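Local coordinates for heme-binding protein A / AI-2 binding protein A (Helicobacter pylori SS1, PDB 6OFQ) that binds peptides such as STSA as a periplasmic substrate-binding protein, probably delivering them to an ABC transporter for uptake, at residues A[93-105]-A[110-122]. Sequence-based numbering, arbitrary orientation. Where two conformers were deposited one is given.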
loop_
_atom_site.group_PDB
_atom_site.type_symbol
_atom_site.label_atom_id
_atom_site.label_comp_id
_atom_site.label_asym_id
_atom_site.label_seq_id
_atom_site.Cartn_x
_atom_site.Cartn_y
_atom_site.Cartn_z
ATOM N N THR A 93 -22.008 -14.477 -1.888
ATOM C CA THR A 93 -23.036 -14.044 -0.943
ATOM C C THR A 93 -22.425 -13.970 0.467
ATOM O O THR A 93 -21.862 -14.942 0.947
ATOM C CB THR A 93 -24.208 -15.038 -0.903
ATOM O OG1 THR A 93 -24.761 -15.188 -2.220
ATOM C CG2 THR A 93 -25.307 -14.489 -0.056
ATOM N N PHE A 94 -22.492 -12.762 1.043
ATOM C CA PHE A 94 -21.915 -12.475 2.370
ATOM C C PHE A 94 -23.014 -12.299 3.406
ATOM O O PHE A 94 -23.970 -11.556 3.199
ATOM C CB PHE A 94 -21.052 -11.199 2.323
ATOM C CG PHE A 94 -19.777 -11.414 1.545
ATOM C CD1 PHE A 94 -18.604 -11.874 2.151
ATOM C CD2 PHE A 94 -19.746 -11.155 0.179
ATOM C CE1 PHE A 94 -17.471 -12.148 1.418
ATOM C CE2 PHE A 94 -18.618 -11.400 -0.580
ATOM C CZ PHE A 94 -17.510 -11.923 0.058
ATOM N N HIS A 95 -22.843 -13.045 4.490
ATOM C CA HIS A 95 -23.731 -12.962 5.624
ATOM C C HIS A 95 -23.083 -12.003 6.622
ATOM O O HIS A 95 -22.007 -12.296 7.125
ATOM C CB HIS A 95 -23.920 -14.394 6.196
ATOM C CG HIS A 95 -24.321 -15.417 5.156
ATOM N ND1 HIS A 95 -25.616 -15.446 4.691
ATOM C CD2 HIS A 95 -23.621 -16.252 4.343
ATOM C CE1 HIS A 95 -25.713 -16.322 3.702
ATOM N NE2 HIS A 95 -24.519 -16.835 3.472
ATOM N N LEU A 96 -23.764 -10.920 6.957
ATOM C CA LEU A 96 -23.173 -9.826 7.690
ATOM C C LEU A 96 -23.341 -10.100 9.180
ATOM O O LEU A 96 -24.373 -10.668 9.654
ATOM C CB LEU A 96 -23.758 -8.506 7.256
ATOM C CG LEU A 96 -23.700 -8.134 5.773
ATOM C CD1 LEU A 96 -24.260 -6.763 5.588
ATOM C CD2 LEU A 96 -22.257 -8.214 5.263
ATOM N N ARG A 97 -22.328 -9.688 9.939
ATOM C CA ARG A 97 -22.344 -9.734 11.391
ATOM C C ARG A 97 -23.403 -8.786 11.951
ATOM O O ARG A 97 -23.507 -7.640 11.470
ATOM C CB ARG A 97 -20.959 -9.270 11.916
ATOM C CG ARG A 97 -20.670 -9.633 13.365
ATOM C CD ARG A 97 -19.220 -9.228 13.673
ATOM N NE ARG A 97 -18.262 -10.043 12.929
ATOM C CZ ARG A 97 -17.764 -11.215 13.280
ATOM N NH1 ARG A 97 -18.145 -11.877 14.373
ATOM N NH2 ARG A 97 -16.936 -11.859 12.438
ATOM N N LYS A 98 -24.200 -9.291 12.892
ATOM C CA LYS A 98 -25.235 -8.491 13.553
ATOM C C LYS A 98 -24.697 -7.931 14.852
ATOM O O LYS A 98 -23.794 -8.471 15.487
ATOM C CB LYS A 98 -26.437 -9.412 13.813
ATOM C CG LYS A 98 -27.083 -9.955 12.535
ATOM C CD LYS A 98 -28.320 -10.764 12.940
ATOM C CE LYS A 98 -28.959 -11.399 11.727
ATOM N NZ LYS A 98 -30.213 -12.037 12.195
ATOM N N GLY A 99 -25.350 -6.857 15.250
ATOM C CA GLY A 99 -25.048 -6.165 16.494
ATOM C C GLY A 99 -23.696 -5.476 16.539
ATOM O O GLY A 99 -23.148 -5.249 17.623
ATOM N N VAL A 100 -23.183 -5.056 15.388
ATOM C CA VAL A 100 -21.946 -4.267 15.314
ATOM C C VAL A 100 -22.433 -2.837 15.243
ATOM O O VAL A 100 -23.287 -2.459 14.432
ATOM C CB VAL A 100 -21.224 -4.611 14.007
ATOM C CG1 VAL A 100 -20.039 -3.665 13.796
ATOM C CG2 VAL A 100 -20.838 -6.074 13.970
ATOM N N TYR A 101 -21.776 -1.960 16.010
ATOM C CA TYR A 101 -22.107 -0.563 16.035
ATOM C C TYR A 101 -20.943 0.289 15.529
ATOM O O TYR A 101 -19.778 -0.030 15.844
ATOM C CB TYR A 101 -22.512 -0.120 17.450
ATOM C CG TYR A 101 -23.861 -0.749 17.807
ATOM C CD1 TYR A 101 -25.015 -0.097 17.425
ATOM C CD2 TYR A 101 -23.960 -1.982 18.412
ATOM C CE1 TYR A 101 -26.270 -0.641 17.578
ATOM C CE2 TYR A 101 -25.208 -2.566 18.571
ATOM C CZ TYR A 101 -26.327 -1.890 18.150
ATOM O OH TYR A 101 -27.594 -2.408 18.300
ATOM N N PHE A 102 -21.276 1.386 14.853
ATOM C CA PHE A 102 -20.291 2.388 14.507
ATOM C C PHE A 102 -19.850 3.175 15.746
ATOM O O PHE A 102 -20.617 3.360 16.683
ATOM C CB PHE A 102 -20.789 3.328 13.421
ATOM C CG PHE A 102 -20.797 2.721 12.043
ATOM C CD1 PHE A 102 -19.656 2.695 11.280
ATOM C CD2 PHE A 102 -21.988 2.153 11.574
ATOM C CE1 PHE A 102 -19.666 2.124 10.005
ATOM C CE2 PHE A 102 -21.990 1.594 10.300
ATOM C CZ PHE A 102 -20.875 1.652 9.498
ATOM N N HIS A 103 -18.631 3.698 15.659
ATOM C CA HIS A 103 -18.093 4.495 16.781
ATOM C C HIS A 103 -18.977 5.684 17.164
ATOM O O HIS A 103 -19.605 6.288 16.326
ATOM C CB HIS A 103 -16.771 5.114 16.367
ATOM C CG HIS A 103 -15.754 4.094 15.993
ATOM N ND1 HIS A 103 -14.834 4.337 15.009
ATOM C CD2 HIS A 103 -15.498 2.864 16.475
ATOM C CE1 HIS A 103 -14.079 3.265 14.853
ATOM N NE2 HIS A 103 -14.439 2.364 15.747
ATOM N N GLN A 104 -18.924 6.052 18.435
ATOM C CA GLN A 104 -19.467 7.355 18.834
ATOM C C GLN A 104 -18.289 8.266 19.222
ATOM O O GLN A 104 -17.404 7.775 19.908
ATOM C CB GLN A 104 -20.380 7.153 20.031
ATOM C CG GLN A 104 -21.722 6.521 19.653
ATOM C CD GLN A 104 -22.444 6.039 20.906
ATOM O OE1 GLN A 104 -22.008 5.064 21.510
ATOM N NE2 GLN A 104 -23.446 6.804 21.386
ATOM N N THR A 105 -18.331 9.514 18.785
ATOM C CA THR A 105 -17.255 10.456 19.035
ATOM C C THR A 105 -17.922 11.778 19.404
ATOM O O THR A 105 -19.157 11.903 19.265
ATOM C CB THR A 105 -16.465 10.655 17.744
ATOM O OG1 THR A 105 -17.328 11.261 16.781
ATOM C CG2 THR A 105 -15.843 9.354 17.194
ATOM N N LYS A 110 -24.674 9.599 17.631
ATOM C CA LYS A 110 -25.748 8.639 17.464
ATOM C C LYS A 110 -25.157 7.234 17.438
ATOM O O LYS A 110 -24.067 7.054 16.887
ATOM C CB LYS A 110 -26.467 8.986 16.163
ATOM C CG LYS A 110 -27.792 8.271 15.953
ATOM C CD LYS A 110 -28.345 8.670 14.593
ATOM C CE LYS A 110 -29.735 8.110 14.328
ATOM N NZ LYS A 110 -30.759 9.022 14.895
ATOM N N LYS A 111 -25.819 6.296 18.111
ATOM C CA LYS A 111 -25.395 4.899 18.120
ATOM C C LYS A 111 -26.153 4.126 17.031
ATOM O O LYS A 111 -27.375 3.963 17.039
ATOM C CB LYS A 111 -25.524 4.195 19.472
ATOM C CG LYS A 111 -24.894 2.808 19.445
ATOM C CD LYS A 111 -24.479 2.211 20.788
ATOM C CE LYS A 111 -23.057 1.671 20.724
ATOM N NZ LYS A 111 -22.760 0.459 21.534
ATOM N N VAL A 112 -25.433 3.718 16.003
ATOM C CA VAL A 112 -26.073 3.152 14.812
ATOM C C VAL A 112 -25.457 1.819 14.485
ATOM O O VAL A 112 -24.246 1.631 14.551
ATOM C CB VAL A 112 -26.120 4.056 13.580
ATOM C CG1 VAL A 112 -26.647 5.438 13.962
ATOM C CG2 VAL A 112 -24.784 4.293 12.951
ATOM N N GLU A 113 -26.317 0.828 14.260
ATOM C CA GLU A 113 -25.903 -0.536 13.940
ATOM C C GLU A 113 -25.566 -0.639 12.442
ATOM O O GLU A 113 -26.293 -0.217 11.564
ATOM C CB GLU A 113 -27.018 -1.544 14.304
ATOM C CG GLU A 113 -26.607 -2.998 14.157
ATOM C CD GLU A 113 -27.732 -4.012 14.409
ATOM O OE1 GLU A 113 -28.863 -3.497 14.611
ATOM O OE2 GLU A 113 -27.552 -5.242 14.368
ATOM N N PHE A 114 -24.406 -1.258 12.179
ATOM C CA PHE A 114 -23.947 -1.621 10.838
ATOM C C PHE A 114 -24.942 -2.596 10.187
ATOM O O PHE A 114 -25.437 -3.522 10.817
ATOM C CB PHE A 114 -22.561 -2.270 10.974
ATOM C CG PHE A 114 -22.168 -3.141 9.802
ATOM C CD1 PHE A 114 -21.868 -2.587 8.579
ATOM C CD2 PHE A 114 -22.151 -4.509 9.944
ATOM C CE1 PHE A 114 -21.597 -3.383 7.474
ATOM C CE2 PHE A 114 -21.793 -5.321 8.869
ATOM C CZ PHE A 114 -21.518 -4.735 7.663
ATOM N N SER A 115 -25.201 -2.362 8.922
ATOM C CA SER A 115 -26.063 -3.228 8.159
ATOM C C SER A 115 -25.687 -3.140 6.684
ATOM O O SER A 115 -24.795 -2.391 6.235
ATOM C CB SER A 115 -27.541 -2.850 8.439
ATOM O OG SER A 115 -27.844 -1.623 7.833
ATOM N N ALA A 116 -26.496 -3.826 5.859
ATOM C CA ALA A 116 -26.219 -3.930 4.461
ATOM C C ALA A 116 -26.161 -2.585 3.745
ATOM O O ALA A 116 -25.415 -2.406 2.771
ATOM C CB ALA A 116 -27.217 -4.879 3.825
ATOM N N LYS A 117 -26.953 -1.601 4.182
ATOM C CA LYS A 117 -26.908 -0.302 3.526
ATOM C C LYS A 117 -25.552 0.399 3.601
ATOM O O LYS A 117 -25.229 1.199 2.735
ATOM C CB LYS A 117 -27.991 0.644 4.062
ATOM C CG LYS A 117 -27.797 1.212 5.454
ATOM C CD LYS A 117 -28.925 2.199 5.746
ATOM C CE LYS A 117 -28.654 3.029 6.987
ATOM N NZ LYS A 117 -29.821 3.865 7.390
ATOM N N ASP A 118 -24.761 0.047 4.604
ATOM C CA ASP A 118 -23.438 0.648 4.777
ATOM C C ASP A 118 -22.471 0.018 3.774
ATOM O O ASP A 118 -21.579 0.688 3.254
ATOM C CB ASP A 118 -22.912 0.460 6.180
ATOM C CG ASP A 118 -23.896 1.020 7.227
ATOM O OD1 ASP A 118 -24.108 2.237 7.013
ATOM O OD2 ASP A 118 -24.278 0.297 8.169
ATOM N N VAL A 119 -22.661 -1.260 3.468
ATOM C CA VAL A 119 -21.883 -1.923 2.402
ATOM C C VAL A 119 -22.217 -1.304 1.053
ATOM O O VAL A 119 -21.354 -0.974 0.272
ATOM C CB VAL A 119 -22.058 -3.433 2.435
ATOM C CG1 VAL A 119 -21.187 -4.100 1.395
ATOM C CG2 VAL A 119 -21.788 -4.022 3.814
ATOM N N LEU A 120 -23.519 -1.208 0.737
ATOM C CA LEU A 120 -23.977 -0.549 -0.468
ATOM C C LEU A 120 -23.413 0.837 -0.546
ATOM O O LEU A 120 -22.877 1.217 -1.574
ATOM C CB LEU A 120 -25.518 -0.510 -0.574
ATOM C CG LEU A 120 -26.238 -1.854 -0.695
ATOM C CD1 LEU A 120 -27.730 -1.565 -0.926
ATOM C CD2 LEU A 120 -25.668 -2.619 -1.876
ATOM N N PHE A 121 -23.506 1.648 0.510
ATOM C CA PHE A 121 -22.950 2.983 0.372
ATOM C C PHE A 121 -21.458 2.998 0.050
ATOM O O PHE A 121 -20.984 3.686 -0.845
ATOM C CB PHE A 121 -23.118 3.697 1.709
ATOM C CG PHE A 121 -22.396 5.050 1.782
ATOM C CD1 PHE A 121 -22.716 6.098 0.944
ATOM C CD2 PHE A 121 -21.304 5.186 2.619
ATOM C CE1 PHE A 121 -22.057 7.308 1.002
ATOM C CE2 PHE A 121 -20.607 6.400 2.636
ATOM C CZ PHE A 121 -20.956 7.410 1.813
ATOM N N SER A 122 -20.721 2.151 0.756
ATOM C CA SER A 122 -19.259 2.157 0.671
ATOM C C SER A 122 -18.734 1.744 -0.687
ATOM O O SER A 122 -17.727 2.260 -1.133
ATOM C CB SER A 122 -18.698 1.279 1.785
ATOM O OG SER A 122 -19.024 1.787 3.072
HETATM O O HOH W 1 -24.341 -5.334 12.680
HETATM O O HOH W 2 -22.686 5.252 15.603
#
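An irregular antiparallel hairpin, closed by a single beta bridge, joins strand 91-96 to helix 116-127 in the part of this type II periplasmic binding protein that carries the five-stranded antiparallel sheet. Tyr101 and Glu113 form its non-hydrogen-bonded pair, flanked by Phe114 N to Val100 O (2.8 Å) and Phe102 N to Val112 O (3.0 Å). At the turn after the strand, water 1 links the two backbones, donating to Arg97 O and Phe114 O and accepting from Val100 N. Glu113, extended with CG anti to the backbone N (chi1 -173°), carries its carboxylate to the same turn, and Gly99 N donates to the anti side of OE2 at 2.9 Å. The Tyr101 ring lies over this chain, Glu113 CG beneath one face and Glu113 CB 3.5 Å from Tyr101 CE1; Lys111 crosses the tyrosine at about a right angle. Phe114 points toward 93-105: its ring edge faces Arg97 O, and its CB lies beside Val100 CG1. Leu96 CD1 lies 3.6 Å from Ala116 CA and also touches Phe114 CZ and Val119 CG2; Ile164 of the adjacent strand 163-168 packs against both Leu96 and Val119. Nearer the backbone of Phe114, with Phe102 CE2 4.0 Å from Phe114 CB, the Phe102 ring meets Val112 CG2 and Asp118. The Asp118 carboxylate is held from two directions, OD1 by Lys189 N and OD2 by Ser115 N at 2.9 Å, which fixes its rotation. It stands nearly perpendicular to the Phe102 ring (80°), and OD2 meets the ring edge in plane, 3.4 Å from Phe102 CE2.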